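PDB 4AJ9: catalase-3, which catalyses the breakdown of hydrogen peroxide into water and oxygen at a heme iron, and so probably protects the cell against this oxidant. Local coordinates for residues N138-F143 with L190-S195; P293-P298 with Y442-L447; T115-H120 with N197-S202; Y203-G208 with G235-V240. All blocks are in the same frame, centred on the assembly; numbering follows the deposited sequence.

Contact 1 (N138-F143 with L190-S195); sequences NNIPVF and LFWAMS. With HEM (protoporphyrin IX containing Fe), chain Y; ACT (acetate ion), chain B.
W192 projects from helix 187-193 against I140, P141 and V142, in the loop that follows strand 131-138 of the catalase beta-barrel. Its CB starts the contact, 3.5 Å from CG2 of I140. With CG set beside the backbone N (chi1 -79°), the indole is carried out over the loop, and CG meets the same methyl at 3.6 Å. On the pyrrole side, CD1 approaches V142 CG2 at 3.9 Å. Beyond the ring fusion, P141 lies across the benzo ring: its CD stands 3.5 Å from the centroid, only 4° off the normal, a CH-pi contact, while its CG reaches CZ2 at 3.5 Å. A flat tryptophan suits this place because one indole serves three neighbouring aliphatic side chains, and the stiff proline ring lies well on an aromatic face. F448, from helix 443-450, also stacks on the indole.

At the loop's other end F143 turns away from the helix into the heme pocket and sets a ring face against a vinyl group, its CG 3.7 Å from heme CAB. Just after W192 in the chain, S195 OG donates to W192 O at 2.6 Å, tilted 20° from the carbonyl plane.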
# COMPACT_ATOMS: atom_id res chain seq x y z
N ASN C 138 -14.73 25.96 -3.87
CA ASN C 138 -14.16 26.33 -5.17
C ASN C 138 -14.28 27.83 -5.39
O ASN C 138 -14.85 28.52 -4.56
CB ASN C 138 -14.89 25.58 -6.30
CG ASN C 138 -14.43 24.15 -6.43
OD1 ASN C 138 -13.31 23.82 -6.04
ND2 ASN C 138 -15.29 23.28 -6.97
N ASN C 139 -13.75 28.33 -6.51
CA ASN C 139 -13.83 29.76 -6.78
C ASN C 139 -15.08 30.13 -7.59
O ASN C 139 -15.20 31.26 -8.07
CB ASN C 139 -12.58 30.26 -7.51
CG ASN C 139 -12.57 29.88 -8.98
OD1 ASN C 139 -13.00 28.78 -9.36
ND2 ASN C 139 -12.10 30.80 -9.82
N ILE C 140 -15.97 29.15 -7.72
CA ILE C 140 -17.25 29.28 -8.43
C ILE C 140 -18.33 28.71 -7.51
O ILE C 140 -18.09 27.70 -6.85
CB ILE C 140 -17.21 28.49 -9.75
CG1 ILE C 140 -16.30 29.21 -10.75
CG2 ILE C 140 -18.62 28.27 -10.31
CD1 ILE C 140 -15.94 28.35 -11.97
N PRO C 141 -19.49 29.38 -7.43
CA PRO C 141 -20.45 29.09 -6.35
C PRO C 141 -21.39 27.93 -6.62
O PRO C 141 -22.18 27.59 -5.74
CB PRO C 141 -21.25 30.39 -6.24
CG PRO C 141 -21.20 30.96 -7.62
CD PRO C 141 -19.81 30.63 -8.13
N VAL C 142 -21.34 27.36 -7.81
CA VAL C 142 -22.22 26.25 -8.15
C VAL C 142 -21.41 25.10 -8.74
O VAL C 142 -20.36 25.31 -9.34
CB VAL C 142 -23.31 26.68 -9.17
CG1 VAL C 142 -24.26 27.70 -8.54
CG2 VAL C 142 -22.65 27.24 -10.44
N PHE C 143 -21.90 23.89 -8.58
CA PHE C 143 -21.20 22.75 -9.14
C PHE C 143 -21.96 22.10 -10.30
O PHE C 143 -23.14 22.37 -10.48
CB PHE C 143 -20.87 21.73 -8.06
CG PHE C 143 -19.70 20.85 -8.42
CD1 PHE C 143 -18.42 21.36 -8.42
CD2 PHE C 143 -19.90 19.54 -8.81
CE1 PHE C 143 -17.34 20.57 -8.76
CE2 PHE C 143 -18.83 18.74 -9.16
CZ PHE C 143 -17.55 19.25 -9.15
N LEU C 190 -20.49 25.36 -16.08
CA LEU C 190 -19.80 25.53 -17.35
C LEU C 190 -19.66 27.02 -17.71
O LEU C 190 -18.56 27.49 -18.04
CB LEU C 190 -20.50 24.75 -18.46
CG LEU C 190 -19.89 24.82 -19.86
CD1 LEU C 190 -18.45 24.27 -19.90
CD2 LEU C 190 -20.78 24.10 -20.85
N PHE C 191 -20.75 27.77 -17.65
CA PHE C 191 -20.73 29.20 -17.96
C PHE C 191 -19.73 29.96 -17.08
O PHE C 191 -19.00 30.84 -17.55
CB PHE C 191 -22.14 29.81 -17.85
CG PHE C 191 -22.91 29.79 -19.14
CD1 PHE C 191 -23.10 28.61 -19.84
CD2 PHE C 191 -23.42 30.97 -19.68
CE1 PHE C 191 -23.79 28.60 -21.03
CE2 PHE C 191 -24.11 30.96 -20.87
CZ PHE C 191 -24.29 29.78 -21.55
N TRP C 192 -19.70 29.63 -15.79
CA TRP C 192 -18.74 30.24 -14.89
C TRP C 192 -17.30 29.89 -15.30
O TRP C 192 -16.40 30.74 -15.26
CB TRP C 192 -18.97 29.78 -13.45
CG TRP C 192 -20.12 30.46 -12.71
CD1 TRP C 192 -21.44 30.10 -12.75
CD2 TRP C 192 -20.04 31.58 -11.81
NE1 TRP C 192 -22.19 30.93 -11.94
CE2 TRP C 192 -21.35 31.84 -11.35
CE3 TRP C 192 -18.99 32.38 -11.34
CZ2 TRP C 192 -21.65 32.87 -10.46
CZ3 TRP C 192 -19.29 33.41 -10.46
CH2 TRP C 192 -20.61 33.64 -10.02
N ALA C 193 -17.09 28.63 -15.68
CA ALA C 193 -15.74 28.19 -16.07
C ALA C 193 -15.32 28.84 -17.39
O ALA C 193 -14.12 29.01 -17.66
CB ALA C 193 -15.68 26.66 -16.16
N MET C 194 -16.30 29.18 -18.22
CA MET C 194 -16.04 29.89 -19.48
C MET C 194 -15.88 31.39 -19.29
O MET C 194 -15.58 32.11 -20.24
CB MET C 194 -17.16 29.62 -20.50
CG MET C 194 -17.31 28.16 -20.91
SD MET C 194 -15.84 27.55 -21.77
CE MET C 194 -15.32 26.22 -20.67
N SER C 195 -16.09 31.88 -18.06
CA SER C 195 -15.89 33.29 -17.76
C SER C 195 -14.49 33.51 -17.18
O SER C 195 -13.63 32.61 -17.25
CB SER C 195 -16.96 33.79 -16.77
OG SER C 195 -16.66 33.37 -15.44
CHA HEM Y . -10.67 17.24 -3.93
CHB HEM Y . -13.85 20.92 -4.00
CHC HEM Y . -17.32 17.83 -5.36
CHD HEM Y . -14.37 14.10 -4.43
C1A HEM Y . -11.20 18.52 -3.87
C2A HEM Y . -10.48 19.75 -3.59
C3A HEM Y . -11.36 20.77 -3.62
C4A HEM Y . -12.67 20.21 -3.91
CMA HEM Y . -11.08 22.27 -3.39
CAA HEM Y . -8.95 19.86 -3.34
CBA HEM Y . -8.61 19.94 -1.86
CGA HEM Y . -7.13 20.15 -1.72
O1A HEM Y . -6.42 19.21 -1.28
O2A HEM Y . -6.64 21.26 -2.05
C1B HEM Y . -15.09 20.40 -4.32
C2B HEM Y . -16.35 21.12 -4.32
C3B HEM Y . -17.31 20.27 -4.72
C4B HEM Y . -16.69 18.98 -4.96
CMB HEM Y . -16.46 22.61 -3.94
CAB HEM Y . -18.83 20.52 -4.85
CBB HEM Y . -19.44 21.47 -4.13
C1C HEM Y . -16.85 16.56 -5.14
C2C HEM Y . -17.63 15.34 -5.14
C3C HEM Y . -16.80 14.33 -4.90
C4C HEM Y . -15.48 14.87 -4.70
CMC HEM Y . -19.15 15.25 -5.41
CAC HEM Y . -17.12 12.83 -4.74
CBC HEM Y . -18.29 12.47 -4.22
C1D HEM Y . -13.11 14.58 -4.23
C2D HEM Y . -11.97 13.75 -3.95
C3D HEM Y . -10.82 14.73 -3.80
C4D HEM Y . -11.38 16.05 -3.99
CMD HEM Y . -11.96 12.21 -3.84
CAD HEM Y . -9.35 14.38 -3.48
CBD HEM Y . -9.17 14.55 -1.97
CGD HEM Y . -7.79 14.11 -1.58
O1D HEM Y . -7.32 14.54 -0.50
O2D HEM Y . -7.16 13.35 -2.36
NA HEM Y . -12.53 18.84 -4.06
NB HEM Y . -15.34 19.10 -4.71
NC HEM Y . -15.54 16.23 -4.87
ND HEM Y . -12.74 15.92 -4.23
FE HEM Y . -14.05 17.55 -4.37
C ACT B . -12.02 34.86 -10.03
O ACT B . -13.05 35.37 -9.54
OXT ACT B . -11.90 33.62 -9.85
CH3 ACT B . -11.02 35.71 -10.78

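Contact 2 (P293-P298 with Y442-L447); sequences PTKFLP and YTQPRL
Q444 reaches from the first turn of helix 443-450 across the side chain of K295, its CD lying 3.8 Å from CD of the lysine. Extended beyond CG, it brings its amide to the backbone of F296 and grips both polar groups of that residue. OE1 accepts from F296 N at 2.9 Å, the donor lying in the carbonyl plane on a lone pair. NE2 donates to F296 O at 3.1 Å, with an N-H...O angle of 153° and the acceptor near the amide plane. Glutamine suits the place: it carries a donor and an acceptor side by side and is long enough to span the gap. A leucine in place of Q444 would probably leave the buried N-H and C=O of F296 without these mates and the loop less firmly fixed to the helix.

L447, one turn further on, adds an apolar patch: its CD2 sits 4.0 Å from F296 CZ and 4.2 Å from P298 CG. The ammonium of K295 turns away to T294 OG1, D292 and D440 O. The glutamine amide meets the N-H and C=O of one residue much as a neighbouring strand would, and so ties a loop of the catalase barrel domain to its alpha-helical domain.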
# COMPACT_ATOMS: atom_id res chain seq x y z
N PRO C 293 -27.05 22.12 -5.39
CA PRO C 293 -25.72 22.73 -5.51
C PRO C 293 -25.46 23.35 -6.89
O PRO C 293 -24.38 23.91 -7.11
CB PRO C 293 -24.78 21.54 -5.28
CG PRO C 293 -25.54 20.38 -5.84
CD PRO C 293 -27.00 20.65 -5.51
N THR C 294 -26.42 23.23 -7.80
CA THR C 294 -26.27 23.86 -9.11
C THR C 294 -26.85 25.26 -9.10
O THR C 294 -26.91 25.91 -10.14
CB THR C 294 -26.95 23.03 -10.25
OG1 THR C 294 -28.37 23.03 -10.07
CG2 THR C 294 -26.43 21.57 -10.25
N LYS C 295 -27.28 25.73 -7.93
CA LYS C 295 -27.90 27.04 -7.80
C LYS C 295 -27.16 27.86 -6.75
O LYS C 295 -26.67 27.31 -5.77
CB LYS C 295 -29.37 26.91 -7.36
CG LYS C 295 -30.22 25.93 -8.18
CD LYS C 295 -30.73 26.56 -9.46
CE LYS C 295 -31.71 25.63 -10.17
NZ LYS C 295 -31.14 24.28 -10.43
N PHE C 296 -27.06 29.17 -6.98
CA PHE C 296 -26.62 30.09 -5.93
C PHE C 296 -27.76 31.00 -5.48
O PHE C 296 -28.76 31.13 -6.18
CB PHE C 296 -25.36 30.90 -6.33
CG PHE C 296 -25.58 31.88 -7.45
CD1 PHE C 296 -26.06 33.16 -7.19
CD2 PHE C 296 -25.28 31.54 -8.76
CE1 PHE C 296 -26.25 34.07 -8.22
CE2 PHE C 296 -25.47 32.43 -9.79
CZ PHE C 296 -25.96 33.70 -9.53
N LEU C 297 -27.62 31.62 -4.32
CA LEU C 297 -28.64 32.51 -3.79
C LEU C 297 -28.30 33.96 -4.12
O LEU C 297 -27.34 34.50 -3.59
CB LEU C 297 -28.77 32.33 -2.28
CG LEU C 297 -29.84 33.15 -1.55
CD1 LEU C 297 -31.22 32.78 -2.06
CD2 LEU C 297 -29.75 32.92 -0.06
N PRO C 298 -29.09 34.59 -5.01
CA PRO C 298 -28.83 35.99 -5.35
C PRO C 298 -28.67 36.85 -4.09
O PRO C 298 -29.43 36.69 -3.15
CB PRO C 298 -30.08 36.39 -6.12
CG PRO C 298 -30.48 35.13 -6.81
CD PRO C 298 -30.18 34.02 -5.83
N TYR C 442 -31.51 25.85 -16.52
CA TYR C 442 -31.20 26.90 -17.49
C TYR C 442 -31.39 28.31 -16.97
O TYR C 442 -30.71 29.25 -17.41
CB TYR C 442 -32.06 26.69 -18.74
CG TYR C 442 -31.96 25.28 -19.29
CD1 TYR C 442 -30.91 24.91 -20.12
CD2 TYR C 442 -32.93 24.32 -18.99
CE1 TYR C 442 -30.82 23.62 -20.63
CE2 TYR C 442 -32.84 23.03 -19.49
CZ TYR C 442 -31.79 22.69 -20.31
OH TYR C 442 -31.71 21.41 -20.82
N THR C 443 -32.30 28.48 -16.02
CA THR C 443 -32.63 29.80 -15.52
C THR C 443 -31.41 30.51 -14.93
O THR C 443 -31.15 31.67 -15.25
CB THR C 443 -33.79 29.76 -14.50
OG1 THR C 443 -34.98 29.32 -15.16
CG2 THR C 443 -34.02 31.12 -13.89
N GLN C 444 -30.63 29.82 -14.10
CA GLN C 444 -29.50 30.50 -13.49
C GLN C 444 -28.30 30.71 -14.41
O GLN C 444 -27.63 31.73 -14.32
CB GLN C 444 -29.11 29.89 -12.14
CG GLN C 444 -30.14 30.23 -11.09
CD GLN C 444 -29.58 30.19 -9.69
OE1 GLN C 444 -28.43 29.77 -9.48
NE2 GLN C 444 -30.39 30.60 -8.73
N PRO C 445 -28.02 29.76 -15.31
CA PRO C 445 -27.00 30.10 -16.31
C PRO C 445 -27.38 31.38 -17.03
O PRO C 445 -26.52 32.24 -17.24
CB PRO C 445 -27.03 28.90 -17.25
CG PRO C 445 -27.41 27.75 -16.37
CD PRO C 445 -28.41 28.33 -15.38
N ARG C 446 -28.65 31.51 -17.40
CA ARG C 446 -29.12 32.76 -18.00
C ARG C 446 -28.92 33.96 -17.06
O ARG C 446 -28.40 34.99 -17.46
CB ARG C 446 -30.58 32.65 -18.44
CG ARG C 446 -31.12 33.93 -19.07
CD ARG C 446 -30.30 34.35 -20.27
NE ARG C 446 -30.87 35.55 -20.88
CZ ARG C 446 -31.76 35.53 -21.87
NH1 ARG C 446 -32.17 34.37 -22.37
NH2 ARG C 446 -32.24 36.68 -22.36
N LEU C 447 -29.32 33.81 -15.80
CA LEU C 447 -29.11 34.85 -14.80
C LEU C 447 -27.65 35.31 -14.75
O LEU C 447 -27.36 36.50 -14.67
CB LEU C 447 -29.55 34.35 -13.41
CG LEU C 447 -29.34 35.28 -12.21
CD1 LEU C 447 -30.20 36.54 -12.33
CD2 LEU C 447 -29.64 34.56 -10.89

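Contact 3 (T115-H120 with N197-S202); sequences TARDVH and NGIPRS
R117, I199 and G198 share most of the buried surface. The guanidinium of R117 has CG2 of I199 over the centre of one face, while I199 CD1 comes within 3.7 Å of NH2. R117 runs straight to CG and CD, then bends at chi3 (-58°), which returns its flat end over the isoleucine. The long arginine thus offers carbon and a flat face to I199 while NH1 finds its partner in A193 O.

G198 lies where the two backbones come closest. Its O accepts from D118 N at 3.1 Å and takes a CA-H...O contact from R117 CA at 3.4 Å. In return, G198 CA faces D118 O at 3.5 Å. Glycine fits because a beta carbon here would collide with R117 NH1. Beyond it, P200 sets CG over a face of the H120 ring, 3.7 Å from the centroid, a CH-pi contact suited to a rigid, apolar ring.

Both loops belong to the catalase beta-barrel domain, with H120 N hydrogen-bonded to N139 OD1 beside the predicted active-site N138. One leads into strand 121-128, the other connects helix 187-193 to strand 208-209. Helix 241-250 borders them through W241 and A244, and helix 454-468 also reaches R117.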
# COMPACT_ATOMS: atom_id res chain seq x y z
N THR C 115 -2.44 28.14 -15.37
CA THR C 115 -3.36 28.95 -16.17
C THR C 115 -4.13 28.19 -17.24
O THR C 115 -4.60 28.78 -18.23
CB THR C 115 -2.65 30.21 -16.79
OG1 THR C 115 -1.61 29.80 -17.70
CG2 THR C 115 -2.05 31.07 -15.70
N ALA C 116 -4.30 26.88 -17.06
CA ALA C 116 -5.33 26.15 -17.81
C ALA C 116 -6.67 26.79 -17.47
O ALA C 116 -6.82 27.33 -16.38
CB ALA C 116 -5.35 24.69 -17.39
N ARG C 117 -7.65 26.72 -18.37
CA ARG C 117 -9.03 27.11 -18.01
C ARG C 117 -9.70 25.99 -17.20
O ARG C 117 -9.74 24.84 -17.64
CB ARG C 117 -9.88 27.42 -19.25
CG ARG C 117 -11.35 27.69 -18.90
CD ARG C 117 -12.21 27.97 -20.13
NE ARG C 117 -11.75 29.11 -20.92
CZ ARG C 117 -11.92 30.39 -20.58
NH1 ARG C 117 -12.50 30.70 -19.43
NH2 ARG C 117 -11.48 31.36 -21.39
N ASP C 118 -10.24 26.31 -16.03
CA ASP C 118 -10.79 25.28 -15.16
C ASP C 118 -11.47 25.90 -13.95
O ASP C 118 -11.21 27.05 -13.61
CB ASP C 118 -9.67 24.34 -14.69
CG ASP C 118 -10.16 22.94 -14.36
OD1 ASP C 118 -11.38 22.69 -14.44
OD2 ASP C 118 -9.31 22.09 -14.01
N VAL C 119 -12.34 25.13 -13.31
CA VAL C 119 -12.80 25.50 -11.98
C VAL C 119 -11.55 25.48 -11.08
O VAL C 119 -10.58 24.80 -11.42
CB VAL C 119 -13.83 24.48 -11.48
CG1 VAL C 119 -14.22 24.75 -10.03
CG2 VAL C 119 -15.05 24.50 -12.37
N HIS C 120 -11.55 26.25 -9.99
CA HIS C 120 -10.42 26.27 -9.07
C HIS C 120 -10.84 25.93 -7.66
O HIS C 120 -11.87 26.42 -7.19
CB HIS C 120 -9.76 27.65 -9.06
CG HIS C 120 -9.13 28.02 -10.37
ND1 HIS C 120 -9.88 28.26 -11.50
CD2 HIS C 120 -7.83 28.11 -10.74
CE1 HIS C 120 -9.07 28.51 -12.51
NE2 HIS C 120 -7.82 28.43 -12.08
N ASN C 197 -13.69 33.49 -14.24
CA ASN C 197 -13.46 32.57 -13.13
C ASN C 197 -12.60 31.38 -13.57
O ASN C 197 -11.94 30.75 -12.76
CB ASN C 197 -14.78 32.07 -12.54
CG ASN C 197 -15.49 33.12 -11.71
OD1 ASN C 197 -15.90 34.16 -12.22
ND2 ASN C 197 -15.64 32.86 -10.42
N GLY C 198 -12.64 31.08 -14.86
CA GLY C 198 -11.90 29.94 -15.39
C GLY C 198 -10.42 30.25 -15.53
O GLY C 198 -9.59 29.33 -15.55
N ILE C 199 -10.10 31.54 -15.65
CA ILE C 199 -8.72 31.99 -15.86
C ILE C 199 -8.34 33.20 -14.99
O ILE C 199 -8.00 34.29 -15.51
CB ILE C 199 -8.44 32.31 -17.34
CG1 ILE C 199 -9.54 33.21 -17.93
CG2 ILE C 199 -8.34 31.05 -18.14
CD1 ILE C 199 -9.30 33.58 -19.43
N PRO C 200 -8.38 33.01 -13.67
CA PRO C 200 -8.07 34.07 -12.71
C PRO C 200 -6.63 34.52 -12.85
O PRO C 200 -5.76 33.73 -13.26
CB PRO C 200 -8.28 33.39 -11.35
CG PRO C 200 -8.11 31.94 -11.63
CD PRO C 200 -8.70 31.74 -12.99
N ARG C 201 -6.39 35.78 -12.51
CA ARG C 201 -5.06 36.36 -12.50
C ARG C 201 -4.18 35.73 -11.42
O ARG C 201 -2.97 35.57 -11.60
CB ARG C 201 -5.16 37.88 -12.30
CG ARG C 201 -3.91 38.55 -11.77
CD ARG C 201 -2.70 38.36 -12.71
NE ARG C 201 -1.59 39.17 -12.20
CZ ARG C 201 -0.81 38.79 -11.20
NH1 ARG C 201 -1.00 37.61 -10.61
NH2 ARG C 201 0.16 39.59 -10.78
N SER C 202 -4.79 35.34 -10.30
CA SER C 202 -4.06 34.63 -9.25
C SER C 202 -5.03 34.05 -8.24
O SER C 202 -6.22 34.35 -8.28
CB SER C 202 -3.10 35.57 -8.52
OG SER C 202 -3.77 36.27 -7.48

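Contact 4 (Y203-G208 with G235-V240); sequences YRHMDG and GKAALV
The two irregular backbones meet closely at H205 and K236, whose CA atoms are 4.5 Å apart, and one hydrogen bond joins them: A237 N to H205 O, 3.3 Å long. The same oxygen takes a CA-H...O contact from K236 CA at 3.3 Å.

H205 presents the edge of its imidazole to the other loop. Its CD2 lies 3.1 Å from G235 O, near the ring plane, and this buried oxygen has no conventional partner in the model. CB of A237 rests 4.0 Å from CB of H205; a methyl is small enough to sit against the root of the histidine side chain. On the other side of the ring, ND1 is hydrogen-bonded to S202 OG. G235 adopts a positive phi (87°), where a beta carbon would run into the carbonyl oxygen before it, which explains the glycine.

K236 crosses D207 at about a right angle, laying CD 3.5 Å from OD2. Its chain bends at chi3, and the salt bridge from NZ to OD2 is long, 3.9 Å. A water bridges NZ and OD2, 2.8 Å from each. D207 is anchored further by K231 and by T232 N. Were K236 an alanine, the water would probably lose its lysine donor and D207 part of its balancing charge. The two loops flank the antiparallel pairing of strands 208-209 and 223-232, part of the catalase beta-barrel.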
# COMPACT_ATOMS: atom_id res chain seq x y z
N TYR C 203 -4.51 33.20 -7.34
CA TYR C 203 -5.32 32.65 -6.25
C TYR C 203 -5.81 33.81 -5.39
O TYR C 203 -6.91 33.76 -4.83
CB TYR C 203 -4.49 31.73 -5.37
CG TYR C 203 -3.90 30.50 -6.05
CD1 TYR C 203 -4.57 29.85 -7.09
CD2 TYR C 203 -2.69 29.97 -5.61
CE1 TYR C 203 -4.00 28.70 -7.70
CE2 TYR C 203 -2.14 28.85 -6.20
CZ TYR C 203 -2.80 28.21 -7.23
OH TYR C 203 -2.20 27.10 -7.78
N ARG C 204 -4.97 34.84 -5.28
CA ARG C 204 -5.25 35.98 -4.42
C ARG C 204 -6.39 36.85 -4.96
O ARG C 204 -6.98 37.64 -4.21
CB ARG C 204 -3.99 36.83 -4.23
CG ARG C 204 -2.84 36.06 -3.60
CD ARG C 204 -1.59 36.92 -3.49
NE ARG C 204 -1.16 37.44 -4.79
CZ ARG C 204 -1.09 38.73 -5.10
NH1 ARG C 204 -1.40 39.66 -4.20
NH2 ARG C 204 -0.69 39.09 -6.31
N HIS C 205 -6.68 36.70 -6.24
CA HIS C 205 -7.73 37.47 -6.90
C HIS C 205 -8.96 36.63 -7.25
O HIS C 205 -9.62 36.88 -8.26
CB HIS C 205 -7.18 38.14 -8.16
CG HIS C 205 -6.11 39.14 -7.88
ND1 HIS C 205 -4.78 38.79 -7.77
CD2 HIS C 205 -6.17 40.48 -7.67
CE1 HIS C 205 -4.06 39.87 -7.51
NE2 HIS C 205 -4.88 40.91 -7.44
N MET C 206 -9.25 35.64 -6.40
CA MET C 206 -10.46 34.82 -6.49
C MET C 206 -11.34 35.00 -5.26
O MET C 206 -10.83 35.15 -4.14
CB MET C 206 -10.11 33.33 -6.57
CG MET C 206 -9.10 32.92 -7.63
SD MET C 206 -8.90 31.12 -7.73
CE MET C 206 -8.49 30.72 -6.03
N ASP C 207 -12.65 34.94 -5.45
CA ASP C 207 -13.55 34.71 -4.32
C ASP C 207 -13.61 33.20 -4.07
O ASP C 207 -13.19 32.42 -4.91
CB ASP C 207 -14.96 35.24 -4.61
CG ASP C 207 -15.07 36.74 -4.39
OD1 ASP C 207 -14.16 37.33 -3.79
OD2 ASP C 207 -16.09 37.31 -4.83
N GLY C 208 -14.14 32.80 -2.92
CA GLY C 208 -14.31 31.39 -2.63
C GLY C 208 -15.72 31.07 -2.18
O GLY C 208 -16.41 31.96 -1.68
N GLY C 235 -9.42 41.96 -4.57
CA GLY C 235 -10.29 42.16 -5.73
C GLY C 235 -10.21 41.02 -6.73
O GLY C 235 -9.16 40.39 -6.89
N LYS C 236 -11.32 40.72 -7.41
CA LYS C 236 -11.30 39.69 -8.45
C LYS C 236 -10.64 40.21 -9.73
O LYS C 236 -10.86 41.35 -10.14
CB LYS C 236 -12.71 39.18 -8.74
CG LYS C 236 -13.27 38.29 -7.63
CD LYS C 236 -14.65 37.76 -7.97
CE LYS C 236 -15.69 38.89 -7.97
NZ LYS C 236 -17.03 38.40 -8.41
N ALA C 237 -9.81 39.38 -10.36
CA ALA C 237 -9.14 39.76 -11.60
C ALA C 237 -8.91 38.52 -12.45
O ALA C 237 -8.69 37.44 -11.91
CB ALA C 237 -7.81 40.45 -11.31
N ALA C 238 -8.98 38.67 -13.77
CA ALA C 238 -8.79 37.53 -14.67
C ALA C 238 -7.95 37.88 -15.89
O ALA C 238 -7.82 39.05 -16.26
CB ALA C 238 -10.13 36.97 -15.09
N LEU C 239 -7.38 36.85 -16.49
CA LEU C 239 -6.59 36.99 -17.69
C LEU C 239 -7.52 36.94 -18.90
O LEU C 239 -8.74 36.83 -18.72
CB LEU C 239 -5.60 35.82 -17.75
CG LEU C 239 -4.76 35.63 -16.48
CD1 LEU C 239 -3.89 34.36 -16.57
CD2 LEU C 239 -3.89 36.86 -16.21
N VAL C 240 -6.97 37.01 -20.11
CA VAL C 240 -7.73 36.64 -21.31
C VAL C 240 -7.19 35.30 -21.82
O VAL C 240 -6.06 34.94 -21.51
CB VAL C 240 -7.69 37.75 -22.40
CG1 VAL C 240 -8.33 39.03 -21.86
CG2 VAL C 240 -6.26 38.03 -22.86
O HOH W 1 -18.01 36.46 -6.63

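Along the chain, contact 1 falls within the span bounded by contact 3; contact 4 follows, and contact 2 closes last. Contacts 3 and 4, with centres about 8 Å apart, are joined by backbone bonds I199 O to L239 N and R201 N to A237 O. Contact 1 is central, its centre about 10 Å from that of contact 3 and about 11 Å from that of contact 2: N139 is hydrogen-bonded to H120 and N197 and packs on contact 4, while F143 is hydrogen-bonded to P293. The centres of contacts 2 and 3 are about 20 Å apart, without touching. Together the contacts join loops of the heme-bearing barrel domain to one another and to helices 187-193 and 443-450.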